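Local coordinates for protein digeranylgeranylglycerophospholipid reductase (Sulfolobus acidocaldarius, PDB 4OPC) that reduces the geranylgeranyl chains of unsaturated archaeal membrane lipids to saturated phytanyl chains, hydrogenating each double bond with the help of bound FAD, at residues Y80-Q85 against D362-M367; K369-E374 against D392-V397. All coordinates share one frame; numbering follows the deposited sequence. Where two conformers were deposited one is given.

Contact 1: Y80-Q85 against D362-M367; sequences YSPDMQ and DINYGM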
# COMPACT_ATOMS: atom_id res chain seq x y z
N TYR A 80 -18.06 10.45 2.70
CA TYR A 80 -19.06 10.97 3.64
C TYR A 80 -18.44 11.64 4.85
O TYR A 80 -17.52 11.11 5.48
CB TYR A 80 -19.94 9.82 4.15
CG TYR A 80 -20.87 9.20 3.13
CD1 TYR A 80 -20.37 8.40 2.11
CD2 TYR A 80 -22.23 9.34 3.24
CE1 TYR A 80 -21.22 7.82 1.18
CE2 TYR A 80 -23.09 8.76 2.32
CZ TYR A 80 -22.58 8.00 1.30
OH TYR A 80 -23.44 7.41 0.39
N SER A 81 -18.96 12.81 5.20
CA SER A 81 -18.58 13.47 6.44
C SER A 81 -19.06 12.65 7.65
O SER A 81 -19.97 11.83 7.53
CB SER A 81 -19.22 14.86 6.49
OG SER A 81 -20.63 14.74 6.53
N PRO A 82 -18.44 12.86 8.82
CA PRO A 82 -18.88 12.16 10.03
C PRO A 82 -20.38 12.26 10.29
O PRO A 82 -20.98 11.25 10.66
CB PRO A 82 -18.08 12.84 11.13
CG PRO A 82 -16.78 13.18 10.44
CD PRO A 82 -17.17 13.57 9.03
N ASP A 83 -20.98 13.43 10.10
CA ASP A 83 -22.42 13.58 10.30
C ASP A 83 -23.28 13.11 9.12
O ASP A 83 -24.51 13.17 9.19
CB ASP A 83 -22.78 15.01 10.74
CG ASP A 83 -22.46 16.08 9.69
OD1 ASP A 83 -22.26 15.78 8.50
OD2 ASP A 83 -22.45 17.28 10.07
N MET A 84 -22.61 12.65 8.07
CA MET A 84 -23.24 12.14 6.85
C MET A 84 -24.08 13.18 6.12
O MET A 84 -24.83 12.85 5.21
CB MET A 84 -24.05 10.88 7.12
CG MET A 84 -23.19 9.71 7.53
SD MET A 84 -24.18 8.22 7.67
CE MET A 84 -22.94 7.06 8.22
N GLN A 85 -23.92 14.44 6.51
CA GLN A 85 -24.65 15.51 5.85
C GLN A 85 -23.95 16.03 4.59
O GLN A 85 -24.57 16.70 3.77
CB GLN A 85 -24.94 16.66 6.83
CG GLN A 85 -25.83 16.23 8.01
CD GLN A 85 -26.12 17.36 8.96
OE1 GLN A 85 -26.08 18.53 8.58
NE2 GLN A 85 -26.40 17.02 10.21
N ASP A 362 -14.35 19.35 12.98
CA ASP A 362 -13.48 19.94 11.95
C ASP A 362 -13.82 19.41 10.55
O ASP A 362 -13.91 20.19 9.59
CB ASP A 362 -12.01 19.62 12.19
CG ASP A 362 -11.43 20.30 13.40
OD1 ASP A 362 -11.90 21.39 13.78
OD2 ASP A 362 -10.45 19.75 13.93
N ILE A 363 -13.98 18.10 10.45
CA ILE A 363 -14.25 17.47 9.16
C ILE A 363 -15.65 17.82 8.66
O ILE A 363 -15.82 18.18 7.49
CB ILE A 363 -14.05 15.97 9.26
CG1 ILE A 363 -12.62 15.68 9.74
CG2 ILE A 363 -14.32 15.30 7.90
CD1 ILE A 363 -12.40 14.28 10.30
N ASN A 364 -16.64 17.77 9.55
CA ASN A 364 -17.99 18.19 9.18
C ASN A 364 -18.02 19.62 8.65
O ASN A 364 -18.66 19.91 7.64
CB ASN A 364 -18.94 18.09 10.37
CG ASN A 364 -19.30 16.65 10.71
OD1 ASN A 364 -19.33 15.79 9.83
ND2 ASN A 364 -19.57 16.39 11.98
N TYR A 365 -17.34 20.52 9.36
CA TYR A 365 -17.31 21.93 8.98
C TYR A 365 -16.60 22.14 7.66
O TYR A 365 -17.11 22.82 6.77
CB TYR A 365 -16.61 22.72 10.08
CG TYR A 365 -16.61 24.20 9.87
CD1 TYR A 365 -17.72 24.96 10.22
CD2 TYR A 365 -15.50 24.85 9.34
CE1 TYR A 365 -17.72 26.34 10.05
CE2 TYR A 365 -15.50 26.22 9.17
CZ TYR A 365 -16.61 26.95 9.51
OH TYR A 365 -16.60 28.32 9.34
N GLY A 366 -15.41 21.55 7.53
CA GLY A 366 -14.60 21.71 6.33
C GLY A 366 -15.29 21.16 5.10
O GLY A 366 -15.25 21.77 4.03
N MET A 367 -15.94 20.01 5.23
CA MET A 367 -16.66 19.43 4.10
C MET A 367 -17.91 20.24 3.75
O MET A 367 -18.15 20.53 2.58
CB MET A 367 -17.00 17.97 4.36
CG MET A 367 -15.76 17.09 4.38
SD MET A 367 -16.10 15.32 4.48
CE MET A 367 -16.90 15.05 2.90
O HOH W 1 -21.04 17.99 6.87
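Asn364, on helix 360-368, reaches the 80-85 loop through its amide oxygen, and the polar part of the contact centres on that atom. Asp83 N donates to Asn364 OD1 at 2.9 Å with an N-H...O angle of 163°, the donor a little off the carbonyl plane. The Asp83 carboxylate lies over the same amide: the two planes are 7° apart and stacked, with Asp83 CG 3.1 Å from Asn364 OD1. Asp83 CG sits between its own backbone N and carbonyl carbon (chi1 64°), which brings the carboxylate within reach of Ser81 OG and Gln85 N. These two donate to OD1 from opposite faces of its plane, and a water links Asp83 OD1 to Asn364 O. A leucine here would probably leave the Ser81 hydroxyl, Gln85 N and the water without their shared acceptor, and the Asn364 amide without the flat carboxylate stacked on it.

Apolar contacts flank this network. Pro82 CD meets Ile363 CG2 at 3.5 Å, the two side chains crossing at about a right angle, while Met367 SD lies 3.7 Å from both CA and CB of Ser81. The Met367 side chain also comes close to the bound phospholipid.

Ser81 to Met84 form a type I beta turn, closed by Met84 N to Ser81 O (2.8 Å), and Asp83 OD1 with Gln85 N makes an Asx turn: a beta-hairpin loop between strands 70-80 and 87-97, docked on a helix.

Contact 2: K369-E374 against D392-V397; sequences KKIIKE and DKAMRV
Val397 lays its CG1 methyl against the backbone and the base of the side chain of Lys369, touching Lys369 O at 3.3 Å and Lys369 CB at 3.8 Å. The methyl is placed there by a first torsion that sets CG1 opposite the backbone N of Val397 (chi1 164°). It also approaches Ile371 CA, at 3.9 Å, so one valine branch spans the bend in the chain from Lys369 to Ile371. Beyond CB, the Lys369 chain bends at its second torsion and carries its amine away from the helix.

One helical turn earlier, Ala394 faces Ile371. Its CB meets Ile371 CG1 at 3.6 Å, and its backbone comes close enough for a CA-H...O contact, Ala394 CA to Ile371 O at 3.3 Å with 127° at the hydrogen. The alpha carbons of Ile371 and Ala394 are 4.7 Å apart, a separation that shows how closely loop and helix approach. Ile371 also packs on Ile398 and Leu407 and lies near the bound phospholipid.

Within the loop, Lys370, with positive phi (57°), ends helix 360-368 in a Schellman motif. Its curled side chain brings NZ to Ile372 O at 3.0 Å, in the carbonyl plane and on a lone pair, and makes a cation-pi contact with Trp88.

Across the two segments the chemistry is therefore methyl groups against backbone and aliphatic carbon, with a single CA-H...O contact as the polar element. This implies that the fit depends on shape and close approach, the polar bond of Lys370 being made within its own segment.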
# COMPACT_ATOMS: atom_id res chain seq x y z
N LYS A 369 -18.54 23.39 4.33
CA LYS A 369 -18.19 24.72 3.84
C LYS A 369 -17.36 24.67 2.57
O LYS A 369 -16.98 25.73 2.05
CB LYS A 369 -17.42 25.51 4.91
CG LYS A 369 -18.19 25.78 6.19
CD LYS A 369 -19.15 26.95 6.04
CE LYS A 369 -19.84 27.25 7.37
NZ LYS A 369 -20.77 28.41 7.28
N LYS A 370 -17.09 23.47 2.07
CA LYS A 370 -16.29 23.29 0.86
C LYS A 370 -14.91 23.95 0.99
O LYS A 370 -14.50 24.73 0.13
CB LYS A 370 -17.02 23.85 -0.37
CG LYS A 370 -18.18 22.99 -0.83
CD LYS A 370 -17.71 21.58 -1.16
CE LYS A 370 -16.64 21.59 -2.25
NZ LYS A 370 -15.96 20.27 -2.36
N ILE A 371 -14.22 23.62 2.07
CA ILE A 371 -12.89 24.14 2.37
C ILE A 371 -11.95 23.97 1.17
O ILE A 371 -11.17 24.87 0.84
CB ILE A 371 -12.32 23.48 3.67
CG1 ILE A 371 -11.02 24.15 4.11
CG2 ILE A 371 -12.17 21.96 3.52
CD1 ILE A 371 -10.53 23.67 5.46
N ILE A 372 -12.06 22.82 0.50
CA ILE A 372 -11.42 22.60 -0.79
C ILE A 372 -12.43 21.94 -1.70
O ILE A 372 -13.47 21.46 -1.24
CB ILE A 372 -10.16 21.71 -0.69
CG1 ILE A 372 -10.52 20.29 -0.24
CG2 ILE A 372 -9.12 22.32 0.24
CD1 ILE A 372 -9.34 19.33 -0.27
N LYS A 373 -12.16 21.95 -3.00
CA LYS A 373 -13.05 21.31 -3.95
C LYS A 373 -12.79 19.80 -3.98
O LYS A 373 -11.73 19.33 -3.57
CB LYS A 373 -12.86 21.91 -5.34
CG LYS A 373 -13.15 23.39 -5.43
CD LYS A 373 -12.92 23.91 -6.84
CE LYS A 373 -13.25 25.39 -6.96
NZ LYS A 373 -12.91 25.92 -8.31
N GLU A 374 -13.78 19.04 -4.47
CA GLU A 374 -13.62 17.61 -4.67
C GLU A 374 -12.40 17.34 -5.56
O GLU A 374 -11.62 16.42 -5.29
CB GLU A 374 -14.88 17.02 -5.31
CG GLU A 374 -16.07 16.97 -4.36
CD GLU A 374 -17.40 17.14 -5.07
OE1 GLU A 374 -17.49 18.03 -5.94
OE2 GLU A 374 -18.34 16.38 -4.77
N ASP A 392 -4.76 28.93 0.45
CA ASP A 392 -5.18 30.29 0.76
C ASP A 392 -6.70 30.44 0.70
O ASP A 392 -7.31 31.04 1.58
CB ASP A 392 -4.51 31.30 -0.17
CG ASP A 392 -3.06 31.57 0.20
OD1 ASP A 392 -2.66 31.25 1.35
OD2 ASP A 392 -2.32 32.10 -0.65
N LYS A 393 -7.30 29.87 -0.34
CA LYS A 393 -8.75 29.88 -0.48
C LYS A 393 -9.43 29.18 0.69
O LYS A 393 -10.43 29.65 1.23
CB LYS A 393 -9.17 29.24 -1.82
CG LYS A 393 -10.66 29.03 -1.99
CD LYS A 393 -11.43 30.34 -1.92
CE LYS A 393 -12.91 30.11 -2.13
NZ LYS A 393 -13.20 29.53 -3.47
N ALA A 394 -8.87 28.04 1.08
CA ALA A 394 -9.36 27.28 2.22
C ALA A 394 -9.37 28.13 3.49
O ALA A 394 -10.32 28.11 4.27
CB ALA A 394 -8.52 26.04 2.42
N MET A 395 -8.29 28.87 3.70
CA MET A 395 -8.18 29.70 4.90
C MET A 395 -9.21 30.82 4.91
O MET A 395 -9.75 31.18 5.96
CB MET A 395 -6.76 30.23 5.06
CG MET A 395 -5.71 29.13 5.22
SD MET A 395 -5.93 28.04 6.65
CE MET A 395 -7.05 26.77 6.05
N ARG A 396 -9.50 31.37 3.73
CA ARG A 396 -10.56 32.35 3.64
C ARG A 396 -11.92 31.71 3.94
O ARG A 396 -12.77 32.31 4.60
CB ARG A 396 -10.56 33.03 2.27
CG ARG A 396 -11.74 33.97 2.04
CD ARG A 396 -11.58 34.80 0.79
NE ARG A 396 -10.66 35.92 0.98
CZ ARG A 396 -10.36 36.80 0.04
NH1 ARG A 396 -10.91 36.69 -1.16
NH2 ARG A 396 -9.51 37.80 0.29
N VAL A 397 -12.13 30.49 3.47
CA VAL A 397 -13.39 29.80 3.68
C VAL A 397 -13.71 29.59 5.16
O VAL A 397 -14.86 29.74 5.59
CB VAL A 397 -13.43 28.45 2.91
CG1 VAL A 397 -14.55 27.56 3.41
CG2 VAL A 397 -13.56 28.71 1.42

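The centres of contacts 1 and 2 lie 14 Å apart, on the same side of the chain's centre and far from it, at about 26 and 29 Å. They follow in series: contact 1 closes with helix 360-368, and contact 2 opens in the loop that leaves it. A probable hydrogen bond from Ile371 N to Gly366 O, 2.9 Å long, joins them at that helix end. Helix 360-368 thus packs on the hairpin of strands 70-80 and 87-97, part of the eight-stranded sheet, and the loop that leaves it packs on helix 388-397. Because Met367 and Ile371 each come within about 4 Å of the bound phospholipid, the pair connects sheet and helices beside the lipid-binding pocket.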